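Local coordinates for protein pectate lyase 47 (Bacillus sp. TS-47, PDB 1VBL) that probably cleaves pectate, the de-esterified backbone of pectin, by calcium-dependent beta-elimination, as a thermostable secreted polysaccharide lyase of family 1, at residues V7-E19 and E385-H397. Sequence-based numbering, arbitrary orientation.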
ATOM      1  N   VAL A   7      10.714  19.164  -0.742  1.00 19.37           N
ATOM      2  CA  VAL A   7       9.286  19.048  -0.997  1.00 18.17           C
ATOM      3  C   VAL A   7       9.019  18.516  -2.397  1.00 16.42           C
ATOM      4  O   VAL A   7       9.935  18.372  -3.208  1.00 15.06           O
ATOM      5  CB  VAL A   7       8.571  20.408  -0.825  1.00 18.72           C
ATOM      6  CG1 VAL A   7       8.832  20.953   0.577  1.00 20.28           C
ATOM      7  CG2 VAL A   7       9.055  21.397  -1.883  1.00 19.57           C
ATOM      8  N   LEU A   8       7.754  18.213  -2.661  1.00 16.23           N
ATOM      9  CA  LEU A   8       7.322  17.687  -3.949  1.00 14.53           C
ATOM     10  C   LEU A   8       7.504  18.722  -5.062  1.00 15.95           C
ATOM     11  O   LEU A   8       7.146  19.890  -4.898  1.00 14.18           O
ATOM     12  CB  LEU A   8       5.846  17.293  -3.866  1.00 14.30           C
ATOM     13  CG  LEU A   8       5.253  16.629  -5.109  1.00 14.71           C
ATOM     14  CD1 LEU A   8       5.733  15.189  -5.181  1.00 13.02           C
ATOM     15  CD2 LEU A   8       3.730  16.686  -5.047  1.00 14.11           C
ATOM     16  N   LYS A   9       8.052  18.292  -6.194  1.00 14.21           N
ATOM     17  CA  LYS A   9       8.256  19.188  -7.327  1.00 15.75           C
ATOM     18  C   LYS A   9       6.910  19.776  -7.736  1.00 14.98           C
ATOM     19  O   LYS A   9       5.862  19.146  -7.559  1.00 14.52           O
ATOM     20  CB  LYS A   9       8.889  18.447  -8.510  1.00 17.96           C
ATOM     21  CG  LYS A   9      10.275  17.882  -8.231  1.00 21.63           C
ATOM     22  CD  LYS A   9      10.210  16.385  -7.912  1.00 28.54           C
ATOM     23  CE  LYS A   9       9.335  16.100  -6.694  1.00 22.43           C
ATOM     24  NZ  LYS A   9       9.189  14.675  -6.383  1.00 28.59           N
ATOM     25  N   PRO A  10       6.923  20.987  -8.308  1.00 14.74           N
ATOM     26  CA  PRO A  10       5.710  21.685  -8.740  1.00 15.41           C
ATOM     27  C   PRO A  10       4.699  20.931  -9.604  1.00 14.74           C
ATOM     28  O   PRO A  10       3.504  21.212  -9.530  1.00 15.29           O
ATOM     29  CB  PRO A  10       6.257  22.939  -9.423  1.00 16.18           C
ATOM     30  CG  PRO A  10       7.602  22.513  -9.909  1.00 18.64           C
ATOM     31  CD  PRO A  10       8.125  21.724  -8.732  1.00 14.42           C
ATOM     32  N   TYR A  11       5.160  19.986 -10.416  1.00 14.42           N
ATOM     33  CA  TYR A  11       4.252  19.225 -11.274  1.00 15.08           C
ATOM     34  C   TYR A  11       4.366  17.720 -11.072  1.00 14.81           C
ATOM     35  O   TYR A  11       3.920  16.943 -11.918  1.00 14.29           O
ATOM     36  CB  TYR A  11       4.516  19.528 -12.758  1.00 16.39           C
ATOM     37  CG  TYR A  11       4.293  20.970 -13.155  1.00 20.18           C
ATOM     38  CD1 TYR A  11       5.274  21.937 -12.933  1.00 22.20           C
ATOM     39  CD2 TYR A  11       3.089  21.373 -13.733  1.00 23.55           C
ATOM     40  CE1 TYR A  11       5.063  23.270 -13.275  1.00 24.02           C
ATOM     41  CE2 TYR A  11       2.865  22.706 -14.080  1.00 24.98           C
ATOM     42  CZ  TYR A  11       3.856  23.648 -13.846  1.00 27.26           C
ATOM     43  OH  TYR A  11       3.634  24.967 -14.172  1.00 28.13           O
ATOM     44  N   ASP A  12       4.945  17.299  -9.953  1.00 13.30           N
ATOM     45  CA  ASP A  12       5.118  15.870  -9.732  1.00 14.24           C
ATOM     46  C   ASP A  12       3.879  15.134  -9.227  1.00 13.18           C
ATOM     47  O   ASP A  12       3.705  14.925  -8.022  1.00 12.14           O
ATOM     48  CB  ASP A  12       6.292  15.609  -8.784  1.00 12.53           C
ATOM     49  CG  ASP A  12       6.695  14.141  -8.757  1.00 13.31           C
ATOM     50  OD1 ASP A  12       6.098  13.353  -9.516  1.00 15.57           O
ATOM     51  OD2 ASP A  12       7.600  13.774  -7.982  1.00 13.04           O
ATOM     52  N   GLY A  13       3.023  14.742 -10.165  1.00 12.28           N
ATOM     53  CA  GLY A  13       1.824  13.998  -9.822  1.00 10.85           C
ATOM     54  C   GLY A  13       0.676  14.776  -9.209  1.00 11.51           C
ATOM     55  O   GLY A  13       0.777  15.973  -8.937  1.00 12.24           O
ATOM     56  N   TRP A  14      -0.427  14.073  -8.979  1.00 11.62           N
ATOM     57  CA  TRP A  14      -1.618  14.682  -8.404  1.00 11.79           C
ATOM     58  C   TRP A  14      -1.397  15.410  -7.077  1.00 12.81           C
ATOM     59  O   TRP A  14      -2.127  16.349  -6.760  1.00 13.71           O
ATOM     60  CB  TRP A  14      -2.714  13.627  -8.242  1.00 10.99           C
ATOM     61  CG  TRP A  14      -3.520  13.381  -9.492  1.00 12.62           C
ATOM     62  CD1 TRP A  14      -3.641  12.202 -10.178  1.00 10.87           C
ATOM     63  CD2 TRP A  14      -4.386  14.318 -10.150  1.00 12.27           C
ATOM     64  NE1 TRP A  14      -4.537  12.348 -11.216  1.00 14.01           N
ATOM     65  CE2 TRP A  14      -5.007  13.636 -11.219  1.00 13.12           C
ATOM     66  CE3 TRP A  14      -4.699  15.669  -9.934  1.00 12.74           C
ATOM     67  CZ2 TRP A  14      -5.926  14.257 -12.072  1.00 13.60           C
ATOM     68  CZ3 TRP A  14      -5.616  16.288 -10.784  1.00 15.34           C
ATOM     69  CH2 TRP A  14      -6.217  15.581 -11.840  1.00 14.86           C
ATOM     70  N   ALA A  15      -0.402  14.985  -6.302  1.00 12.21           N
ATOM     71  CA  ALA A  15      -0.120  15.633  -5.021  1.00 12.40           C
ATOM     72  C   ALA A  15       0.411  17.053  -5.213  1.00 13.43           C
ATOM     73  O   ALA A  15       0.524  17.818  -4.254  1.00 14.45           O
ATOM     74  CB  ALA A  15       0.882  14.806  -4.225  1.00 10.82           C
ATOM     75  N   ALA A  16       0.742  17.405  -6.451  1.00 13.97           N
ATOM     76  CA  ALA A  16       1.255  18.741  -6.750  1.00 14.94           C
ATOM     77  C   ALA A  16       0.113  19.729  -6.998  1.00 16.66           C
ATOM     78  O   ALA A  16       0.334  20.934  -7.118  1.00 16.09           O
ATOM     79  CB  ALA A  16       2.170  18.690  -7.967  1.00 15.60           C
ATOM     80  N   TYR A  17      -1.107  19.209  -7.061  1.00 17.33           N
ATOM     81  CA  TYR A  17      -2.284  20.038  -7.303  1.00 18.98           C
ATOM     82  C   TYR A  17      -2.362  21.220  -6.337  1.00 18.94           C
ATOM     83  O   TYR A  17      -2.086  21.083  -5.143  1.00 17.83           O
ATOM     84  CB  TYR A  17      -3.555  19.197  -7.174  1.00 21.41           C
ATOM     85  CG  TYR A  17      -4.822  19.984  -7.425  1.00 26.47           C
ATOM     86  CD1 TYR A  17      -5.217  20.317  -8.721  1.00 29.15           C
ATOM     87  CD2 TYR A  17      -5.609  20.428  -6.362  1.00 26.92           C
ATOM     88  CE1 TYR A  17      -6.365  21.076  -8.953  1.00 31.89           C
ATOM     89  CE2 TYR A  17      -6.756  21.186  -6.582  1.00 30.70           C
ATOM     90  CZ  TYR A  17      -7.128  21.506  -7.878  1.00 31.81           C
ATOM     91  OH  TYR A  17      -8.260  22.262  -8.094  1.00 35.28           O
ATOM     92  N   GLY A  18      -2.742  22.380  -6.868  1.00 18.27           N
ATOM     93  CA  GLY A  18      -2.865  23.573  -6.045  1.00 20.25           C
ATOM     94  C   GLY A  18      -1.547  24.036  -5.459  1.00 19.72           C
ATOM     95  O   GLY A  18      -0.610  24.345  -6.194  1.00 20.26           O
ATOM     96  N   GLU A  19      -1.477  24.084  -4.132  1.00 20.05           N
ATOM     97  CA  GLU A  19      -0.269  24.510  -3.434  1.00 22.44           C
ATOM     98  C   GLU A  19       0.757  23.384  -3.326  1.00 21.26           C
ATOM     99  O   GLU A  19       1.869  23.589  -2.838  1.00 20.27           O
ATOM    100  CB  GLU A  19      -0.623  25.017  -2.035  1.00 27.10           C
ATOM    101  CG  GLU A  19      -1.472  26.273  -2.038  1.00 34.24           C
ATOM    102  CD  GLU A  19      -0.797  27.423  -2.760  1.00 37.74           C
ATOM    103  OE1 GLU A  19       0.317  27.811  -2.350  1.00 40.61           O
ATOM    104  OE2 GLU A  19      -1.381  27.939  -3.736  1.00 41.49           O
ATOM    105  N   GLU A 385      -9.539   4.419 -24.428  1.00 20.85           N
ATOM    106  CA  GLU A 385      -9.854   5.753 -24.904  1.00 22.68           C
ATOM    107  C   GLU A 385      -9.400   6.789 -23.887  1.00 21.93           C
ATOM    108  O   GLU A 385      -9.278   6.498 -22.696  1.00 21.89           O
ATOM    109  CB  GLU A 385     -11.363   5.885 -25.142  1.00 25.27           C
ATOM    110  CG  GLU A 385     -12.187   5.974 -23.868  1.00 29.73           C
ATOM    111  CD  GLU A 385     -13.665   6.179 -24.140  1.00 34.29           C
ATOM    112  OE1 GLU A 385     -14.001   6.990 -25.030  1.00 36.76           O
ATOM    113  OE2 GLU A 385     -14.492   5.543 -23.453  1.00 35.58           O
ATOM    114  N   VAL A 386      -9.147   8.000 -24.367  1.00 21.44           N
ATOM    115  CA  VAL A 386      -8.713   9.089 -23.505  1.00 21.30           C
ATOM    116  C   VAL A 386      -9.920   9.863 -22.990  1.00 21.39           C
ATOM    117  O   VAL A 386     -10.633  10.495 -23.769  1.00 22.43           O
ATOM    118  CB  VAL A 386      -7.794  10.066 -24.265  1.00 22.79           C
ATOM    119  CG1 VAL A 386      -7.416  11.233 -23.366  1.00 21.97           C
ATOM    120  CG2 VAL A 386      -6.546   9.337 -24.750  1.00 23.34           C
ATOM    121  N   THR A 387     -10.154   9.798 -21.684  1.00 19.23           N
ATOM    122  CA  THR A 387     -11.268  10.515 -21.072  1.00 20.26           C
ATOM    123  C   THR A 387     -10.736  11.722 -20.308  1.00 19.61           C
ATOM    124  O   THR A 387     -11.488  12.622 -19.936  1.00 21.20           O
ATOM    125  CB  THR A 387     -12.063   9.619 -20.103  1.00 21.51           C
ATOM    126  OG1 THR A 387     -11.161   8.970 -19.199  1.00 20.32           O
ATOM    127  CG2 THR A 387     -12.857   8.573 -20.874  1.00 23.14           C
ATOM    128  N   TRP A 388      -9.429  11.722 -20.070  1.00 17.83           N
ATOM    129  CA  TRP A 388      -8.763  12.819 -19.381  1.00 17.03           C
ATOM    130  C   TRP A 388      -7.294  12.786 -19.777  1.00 17.26           C
ATOM    131  O   TRP A 388      -6.791  11.760 -20.238  1.00 16.98           O
ATOM    132  CB  TRP A 388      -8.907  12.691 -17.858  1.00 15.59           C
ATOM    133  CG  TRP A 388      -8.195  11.508 -17.252  1.00 14.18           C
ATOM    134  CD1 TRP A 388      -8.500  10.192 -17.420  1.00 13.56           C
ATOM    135  CD2 TRP A 388      -7.071  11.549 -16.358  1.00 13.59           C
ATOM    136  NE1 TRP A 388      -7.641   9.406 -16.687  1.00 13.35           N
ATOM    137  CE2 TRP A 388      -6.754  10.214 -16.026  1.00 13.44           C
ATOM    138  CE3 TRP A 388      -6.302  12.585 -15.807  1.00 13.12           C
ATOM    139  CZ2 TRP A 388      -5.699   9.883 -15.164  1.00 12.03           C
ATOM    140  CZ3 TRP A 388      -5.250  12.256 -14.944  1.00 11.39           C
ATOM    141  CH2 TRP A 388      -4.963  10.913 -14.634  1.00 11.51           C
ATOM    142  N   LYS A 389      -6.606  13.907 -19.606  1.00 15.61           N
ATOM    143  CA  LYS A 389      -5.198  13.978 -19.961  1.00 17.43           C
ATOM    144  C   LYS A 389      -4.383  14.405 -18.747  1.00 16.80           C
ATOM    145  O   LYS A 389      -4.559  15.511 -18.232  1.00 13.79           O
ATOM    146  CB  LYS A 389      -5.000  14.983 -21.100  1.00 21.02           C
ATOM    147  CG  LYS A 389      -6.043  14.849 -22.203  1.00 25.87           C
ATOM    148  CD  LYS A 389      -5.490  14.201 -23.459  1.00 30.51           C
ATOM    149  CE  LYS A 389      -4.633  15.174 -24.247  1.00 30.46           C
ATOM    150  NZ  LYS A 389      -4.312  14.639 -25.599  1.00 32.74           N
ATOM    151  N   PRO A 390      -3.491  13.524 -18.264  1.00 17.46           N
ATOM    152  CA  PRO A 390      -2.651  13.834 -17.101  1.00 17.18           C
ATOM    153  C   PRO A 390      -1.789  15.055 -17.402  1.00 18.78           C
ATOM    154  O   PRO A 390      -1.151  15.126 -18.453  1.00 17.44           O
ATOM    155  CB  PRO A 390      -1.799  12.578 -16.938  1.00 18.34           C
ATOM    156  CG  PRO A 390      -2.664  11.501 -17.507  1.00 20.00           C
ATOM    157  CD  PRO A 390      -3.240  12.152 -18.737  1.00 16.29           C
ATOM    158  N   MET A 391      -1.766  16.010 -16.484  1.00 19.31           N
ATOM    159  CA  MET A 391      -0.971  17.211 -16.685  1.00 22.52           C
ATOM    160  C   MET A 391       0.150  17.301 -15.652  1.00 20.48           C
ATOM    161  O   MET A 391       1.160  17.971 -15.872  1.00 19.87           O
ATOM    162  CB  MET A 391      -1.867  18.447 -16.595  1.00 26.90           C
ATOM    163  CG  MET A 391      -1.775  19.378 -17.796  1.00 34.07           C
ATOM    164  SD  MET A 391      -2.190  18.570 -19.361  1.00 39.39           S
ATOM    165  CE  MET A 391      -3.976  18.727 -19.374  1.00 40.43           C
ATOM    166  N   PHE A 392      -0.021  16.604 -14.533  1.00 17.80           N
ATOM    167  CA  PHE A 392       0.968  16.645 -13.469  1.00 17.00           C
ATOM    168  C   PHE A 392       2.145  15.694 -13.565  1.00 15.84           C
ATOM    169  O   PHE A 392       2.179  14.657 -12.903  1.00 13.45           O
ATOM    170  CB  PHE A 392       0.293  16.469 -12.104  1.00 19.38           C
ATOM    171  CG  PHE A 392      -0.568  17.628 -11.708  1.00 21.58           C
ATOM    172  CD1 PHE A 392      -1.950  17.492 -11.629  1.00 23.24           C
ATOM    173  CD2 PHE A 392       0.002  18.869 -11.440  1.00 23.46           C
ATOM    174  CE1 PHE A 392      -2.757  18.580 -11.290  1.00 23.84           C
ATOM    175  CE2 PHE A 392      -0.794  19.964 -11.101  1.00 25.19           C
ATOM    176  CZ  PHE A 392      -2.177  19.818 -11.028  1.00 23.60           C
ATOM    177  N   TYR A 393       3.110  16.057 -14.400  1.00 15.10           N
ATOM    178  CA  TYR A 393       4.331  15.283 -14.531  1.00 16.05           C
ATOM    179  C   TYR A 393       5.392  16.155 -15.176  1.00 16.40           C
ATOM    180  O   TYR A 393       5.087  17.026 -15.993  1.00 15.72           O
ATOM    181  CB  TYR A 393       4.120  13.995 -15.346  1.00 17.62           C
ATOM    182  CG  TYR A 393       3.741  14.181 -16.801  1.00 19.82           C
ATOM    183  CD1 TYR A 393       2.404  14.296 -17.187  1.00 20.66           C
ATOM    184  CD2 TYR A 393       4.718  14.194 -17.797  1.00 21.22           C
ATOM    185  CE1 TYR A 393       2.049  14.410 -18.534  1.00 21.14           C
ATOM    186  CE2 TYR A 393       4.376  14.308 -19.144  1.00 21.45           C
ATOM    187  CZ  TYR A 393       3.041  14.413 -19.504  1.00 21.81           C
ATOM    188  OH  TYR A 393       2.698  14.497 -20.833  1.00 24.17           O
ATOM    189  N   HIS A 394       6.639  15.937 -14.782  1.00 15.58           N
ATOM    190  CA  HIS A 394       7.747  16.699 -15.336  1.00 15.11           C
ATOM    191  C   HIS A 394       8.317  15.981 -16.550  1.00 16.16           C
ATOM    192  O   HIS A 394       8.544  16.592 -17.594  1.00 15.64           O
ATOM    193  CB  HIS A 394       8.842  16.879 -14.283  1.00 15.43           C
ATOM    194  CG  HIS A 394       8.549  17.954 -13.285  1.00 15.03           C
ATOM    195  ND1 HIS A 394       9.230  19.152 -13.262  1.00 14.37           N
ATOM    196  CD2 HIS A 394       7.636  18.021 -12.288  1.00 16.24           C
ATOM    197  CE1 HIS A 394       8.750  19.911 -12.291  1.00 15.36           C
ATOM    198  NE2 HIS A 394       7.782  19.248 -11.685  1.00 17.73           N
ATOM    199  N   VAL A 395       8.533  14.675 -16.411  1.00 14.80           N
ATOM    200  CA  VAL A 395       9.100  13.884 -17.489  1.00 16.23           C
ATOM    201  C   VAL A 395       8.626  12.441 -17.481  1.00 15.55           C
ATOM    202  O   VAL A 395       8.490  11.830 -16.423  1.00 15.48           O
ATOM    203  CB  VAL A 395      10.643  13.822 -17.389  1.00 17.93           C
ATOM    204  CG1 VAL A 395      11.212  13.078 -18.593  1.00 20.11           C
ATOM    205  CG2 VAL A 395      11.225  15.215 -17.288  1.00 19.14           C
ATOM    206  N   ILE A 396       8.380  11.902 -18.667  1.00 14.23           N
ATOM    207  CA  ILE A 396       7.999  10.505 -18.803  1.00 13.75           C
ATOM    208  C   ILE A 396       9.122   9.898 -19.630  1.00 14.13           C
ATOM    209  O   ILE A 396       9.361  10.308 -20.766  1.00 13.75           O
ATOM    210  CB  ILE A 396       6.660  10.326 -19.542  1.00 15.76           C
ATOM    211  CG1 ILE A 396       5.523  10.928 -18.710  1.00 16.36           C
ATOM    212  CG2 ILE A 396       6.401   8.842 -19.782  1.00 14.28           C
ATOM    213  CD1 ILE A 396       4.166  10.824 -19.358  1.00 20.71           C
ATOM    214  N   HIS A 397       9.834   8.938 -19.053  1.00 13.34           N
ATOM    215  CA  HIS A 397      10.941   8.308 -19.758  1.00 13.57           C
ATOM    216  C   HIS A 397      10.492   7.255 -20.755  1.00 13.51           C
ATOM    217  O   HIS A 397       9.418   6.666 -20.611  1.00 13.18           O
ATOM    218  CB  HIS A 397      11.897   7.662 -18.761  1.00 12.50           C
ATOM    219  CG  HIS A 397      12.399   8.605 -17.718  1.00 13.80           C
ATOM    220  ND1 HIS A 397      13.170   9.707 -18.021  1.00 16.19           N
ATOM    221  CD2 HIS A 397      12.217   8.629 -16.377  1.00 13.30           C
ATOM    222  CE1 HIS A 397      13.441  10.368 -16.911  1.00 14.15           C
ATOM    223  NE2 HIS A 397      12.874   9.737 -15.898  1.00 17.12           N
TER
HETATM  224  O   HOH W   1       4.514  12.959 -11.845  1.00 18.17           O
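Phe392 O is gripped twice. Gly13 N donates to it over 2.9 Å, from above the carbonyl plane, in a bent bond (134° at the hydrogen). A water gives it a second bond and donates another to Asp12 OD1. The water thus bridges the two loops, and His275, which also bonds to Asp12 OD1, ties that carboxylate to the rest of the chain. The Phe392 ring is the main apolar piece from segment 385-397. With CG anti to the carbonyl carbon (chi1 -69°), it lies against the short 3-10 segment that ends at Ala16 and its flanks. Its CE1 edge meets Trp14 CZ3 at 3.7 Å, the two rings set obliquely. Tyr17 N sits over one face, offset toward the rim, and Phe392 CZ lies 3.8 Å from Tyr17 CD1, at the edge of the tyrosine ring. Ala16 CB touches Phe392 CD2. With an alanine at Phe392, a gap is likely to open between Trp14, Ala16 and Tyr17, and the six-membered ring of Trp14 would probably lose this neighbour. Trp388 extends the aromatic cluster. Its CZ3 touches Trp14 CZ2 at 3.6 Å, with the planes near parallel but slid apart. Arg271 makes a cation-pi contact with Trp14. At the other end, His394 NE2 accepts a bond from Tyr11 N (3.0 Å), which is tilted somewhat out of the imidazole plane. The same ring meets Pro10 CG at its edge. The Tyr11 ring turns its edge toward the imidazole face in an offset edge-to-face pair, planes at 75°. Trp14 N and Asp12 O hydrogen-bond to Thr273 OG1 and Thr242 OG1, in strands 272-280 and 239-251. The arrangement thus joins N-terminal and C-terminal loops on the outside of the parallel beta-helix of family 1 pectate lyases, away from the calcium site.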